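Local coordinates for protein Exo-beta-1,3-glucanase (Streptomyces sp. SirexAA-E, PDB 4PEY) that cleaves beta-1,3-glucans such as laminarin as an exo-acting glycoside hydrolase of family 55, releasing glucose and laminaribiose, at residues N415-G420 and E436-Y441. The protein carries 1 engineered substitution. Numbering follows the deposited sequence.
With BGC (beta-D-glucopyranose), chain B.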
loop_
_atom_site.group_PDB
_atom_site.type_symbol
_atom_site.label_atom_id
_atom_site.label_comp_id
_atom_site.label_asym_id
_atom_site.label_seq_id
_atom_site.Cartn_x
_atom_site.Cartn_y
_atom_site.Cartn_z
ATOM N N ASN A 415 -5.355 21.661 -1.621
ATOM C CA ASN A 415 -4.725 20.434 -2.107
ATOM C C ASN A 415 -5.668 19.631 -3.005
ATOM O O ASN A 415 -5.778 18.408 -2.898
ATOM C CB ASN A 415 -4.171 19.564 -0.949
ATOM C CG ASN A 415 -5.247 18.863 -0.117
ATOM O OD1 ASN A 415 -6.326 19.397 0.116
ATOM N ND2 ASN A 415 -4.918 17.659 0.372
ATOM N N ARG A 416 -6.318 20.331 -3.929
ATOM C CA ARG A 416 -7.171 19.689 -4.915
ATOM C C ARG A 416 -6.440 18.566 -5.646
ATOM O O ARG A 416 -5.297 18.747 -6.091
ATOM C CB ARG A 416 -7.671 20.717 -5.926
ATOM C CG ARG A 416 -8.476 20.107 -7.050
ATOM C CD ARG A 416 -8.942 21.160 -8.030
ATOM N NE ARG A 416 -9.673 20.557 -9.131
ATOM C CZ ARG A 416 -10.158 21.238 -10.162
ATOM N NH1 ARG A 416 -10.815 20.606 -11.129
ATOM N NH2 ARG A 416 -9.984 22.553 -10.224
ATOM N N ALA A 417 -7.097 17.419 -5.763
ATOM C CA ALA A 417 -6.586 16.291 -6.532
ATOM C C ALA A 417 -7.805 15.535 -7.053
ATOM O O ALA A 417 -8.474 14.834 -6.291
ATOM C CB ALA A 417 -5.677 15.391 -5.677
ATOM N N ASP A 418 -8.126 15.723 -8.329
ATOM C CA ASP A 418 -9.389 15.216 -8.858
ATOM C C ASP A 418 -9.445 13.691 -8.931
ATOM O O ASP A 418 -10.443 13.094 -8.542
ATOM C CB ASP A 418 -9.669 15.800 -10.248
ATOM C CG ASP A 418 -10.251 17.209 -10.191
ATOM O OD1 ASP A 418 -10.635 17.664 -9.090
ATOM O OD2 ASP A 418 -10.346 17.854 -11.259
ATOM N N TYR A 419 -8.385 13.061 -9.432
ATOM C CA TYR A 419 -8.432 11.632 -9.751
ATOM C C TYR A 419 -7.284 10.880 -9.080
ATOM O O TYR A 419 -6.129 11.313 -9.136
ATOM C CB TYR A 419 -8.371 11.420 -11.265
ATOM C CG TYR A 419 -9.386 12.231 -12.045
ATOM C CD1 TYR A 419 -10.731 11.889 -12.038
ATOM C CD2 TYR A 419 -8.995 13.335 -12.786
ATOM C CE1 TYR A 419 -11.670 12.628 -12.753
ATOM C CE2 TYR A 419 -9.919 14.079 -13.507
ATOM C CZ TYR A 419 -11.252 13.720 -13.492
ATOM O OH TYR A 419 -12.159 14.465 -14.204
ATOM N N GLY A 420 -7.598 9.748 -8.459
ATOM C CA GLY A 420 -6.581 8.963 -7.777
ATOM C C GLY A 420 -5.840 8.037 -8.722
ATOM O O GLY A 420 -4.715 8.316 -9.125
ATOM N N GLU A 436 -8.090 7.278 -1.368
ATOM C CA GLU A 436 -8.960 8.134 -0.537
ATOM C C GLU A 436 -8.926 9.632 -0.800
ATOM O O GLU A 436 -7.854 10.212 -1.017
ATOM C CB GLU A 436 -8.622 7.964 0.945
ATOM C CG GLU A 436 -8.548 6.546 1.471
ATOM C CD GLU A 436 -8.327 6.566 2.958
ATOM O OE1 GLU A 436 -7.186 6.884 3.373
ATOM O OE2 GLU A 436 -9.307 6.332 3.709
ATOM N N HIS A 437 -10.124 10.228 -0.743
ATOM C CA HIS A 437 -10.384 11.661 -0.552
ATOM C C HIS A 437 -10.269 12.538 -1.804
ATOM O O HIS A 437 -10.258 13.764 -1.685
ATOM C CB HIS A 437 -9.476 12.252 0.542
ATOM C CG HIS A 437 -9.491 11.493 1.835
ATOM N ND1 HIS A 437 -10.652 11.142 2.495
ATOM C CD2 HIS A 437 -8.470 11.024 2.597
ATOM C CE1 HIS A 437 -10.347 10.483 3.599
ATOM N NE2 HIS A 437 -9.030 10.393 3.682
ATOM N N PHE A 438 -10.236 11.940 -2.994
ATOM C CA PHE A 438 -10.087 12.728 -4.221
ATOM C C PHE A 438 -11.340 13.550 -4.537
ATOM O O PHE A 438 -12.452 13.202 -4.113
ATOM C CB PHE A 438 -9.677 11.797 -5.368
ATOM C CG PHE A 438 -8.290 11.298 -5.180
ATOM C CD1 PHE A 438 -7.213 12.000 -5.707
ATOM C CD2 PHE A 438 -8.041 10.216 -4.342
ATOM C CE1 PHE A 438 -5.918 11.593 -5.456
ATOM C CE2 PHE A 438 -6.750 9.813 -4.075
ATOM C CZ PHE A 438 -5.682 10.505 -4.629
ATOM N N ASN A 439 -11.155 14.675 -5.225
ATOM C CA ASN A 439 -12.288 15.571 -5.475
ATOM C C ASN A 439 -13.303 14.955 -6.439
ATOM O O ASN A 439 -14.491 15.281 -6.373
ATOM C CB ASN A 439 -11.826 16.938 -6.023
ATOM C CG ASN A 439 -10.939 17.707 -5.051
ATOM O OD1 ASN A 439 -9.842 17.265 -4.713
ATOM N ND2 ASN A 439 -11.389 18.893 -4.641
ATOM N N LYS A 440 -12.840 14.076 -7.328
ATOM C CA LYS A 440 -13.726 13.395 -8.271
ATOM C C LYS A 440 -13.604 11.871 -8.114
ATOM O O LYS A 440 -13.757 11.372 -6.997
ATOM C CB LYS A 440 -13.441 13.876 -9.697
ATOM C CG LYS A 440 -13.665 15.391 -9.817
ATOM C CD LYS A 440 -13.623 15.900 -11.240
ATOM C CE LYS A 440 -13.887 17.406 -11.269
ATOM N NZ LYS A 440 -15.227 17.753 -10.702
ATOM N N TYR A 441 -13.365 11.129 -9.196
ATOM C CA TYR A 441 -13.288 9.669 -9.097
ATOM C C TYR A 441 -11.994 9.211 -8.434
ATOM O O TYR A 441 -10.906 9.431 -8.975
ATOM C CB TYR A 441 -13.362 9.001 -10.477
ATOM C CG TYR A 441 -14.637 9.198 -11.257
ATOM C CD1 TYR A 441 -15.851 8.715 -10.786
ATOM C CD2 TYR A 441 -14.618 9.821 -12.498
ATOM C CE1 TYR A 441 -17.020 8.875 -11.519
ATOM C CE2 TYR A 441 -15.771 9.978 -13.237
ATOM C CZ TYR A 441 -16.973 9.509 -12.740
ATOM O OH TYR A 441 -18.123 9.669 -13.483
HETATM C C2 BGC B . -9.065 7.743 6.905
HETATM C C3 BGC B . -7.674 8.325 6.668
HETATM C C4 BGC B . -7.505 9.596 7.485
HETATM C C5 BGC B . -7.767 9.298 8.952
HETATM C C6 BGC B . -7.569 10.543 9.804
HETATM C C1 BGC B . -9.413 7.671 8.394
HETATM O O2 BGC B . -9.138 6.453 6.314
HETATM O O3 BGC B . -7.512 8.631 5.299
HETATM O O4 BGC B . -6.214 10.130 7.310
HETATM O O5 BGC B . -9.104 8.873 9.076
HETATM O O6 BGC B . -8.612 11.455 9.546
#
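Phe438 meets Gly420 and Ala417 immediately after two of the residues that hold the sugar, a worked example of how a substrate-binding strand end is tied to the coil next to it. Ahead of that contact, Glu436 takes the glucose O2 on OE2 and O3 on OE1, the latter at 2.6 Å, while His437 NE2 donates to the same O3; Asp405, Trp402 and Gln130 also bind this glucose. The ring of Phe438 then lays one face on Gly420, whose CA stands 3.5 Å from the ring centroid, only 8° off the normal; its edge reaches Ala417 O, and Ala417 CB rests 3.7 Å from Phe438 CD1. The lack of a side chain at Gly420 probably lets the ring sit directly on the backbone. In this parallel beta-helix, the segments lead into neighbouring strands, 419-423 and 443-445, of one parallel sheet. Asn439 bonds both polar backbone atoms of Ala417: its N gives a 2.9 Å bond to Ala417 O, and its OD1 accepts the N-H of Ala417, which lies above the amide plane, in a nearly straight bond (169°); ND2 turns to Trp412 O. Lys440 N follows, binding Asp418 O on a lone pair. Its aliphatic chain runs alongside Asp418, Lys440 CE 3.6 Å from Asp418 OD2, before a bend at chi4 (-60°) sends NZ to Tyr477. In one of its two conformers, Arg416 extends to that carboxylate, NE to OD1 and NH1 to OD2; an alanine at Asp418 would probably leave this guanidinium conformer without its mate and lysine CD and CE without their carboxylate neighbour. Tyr441 O finally receives a weak bond from Gly420 N, and the two tyrosine rings lie side by side, Tyr441 CD2 4.1 Å from Tyr419 CE1.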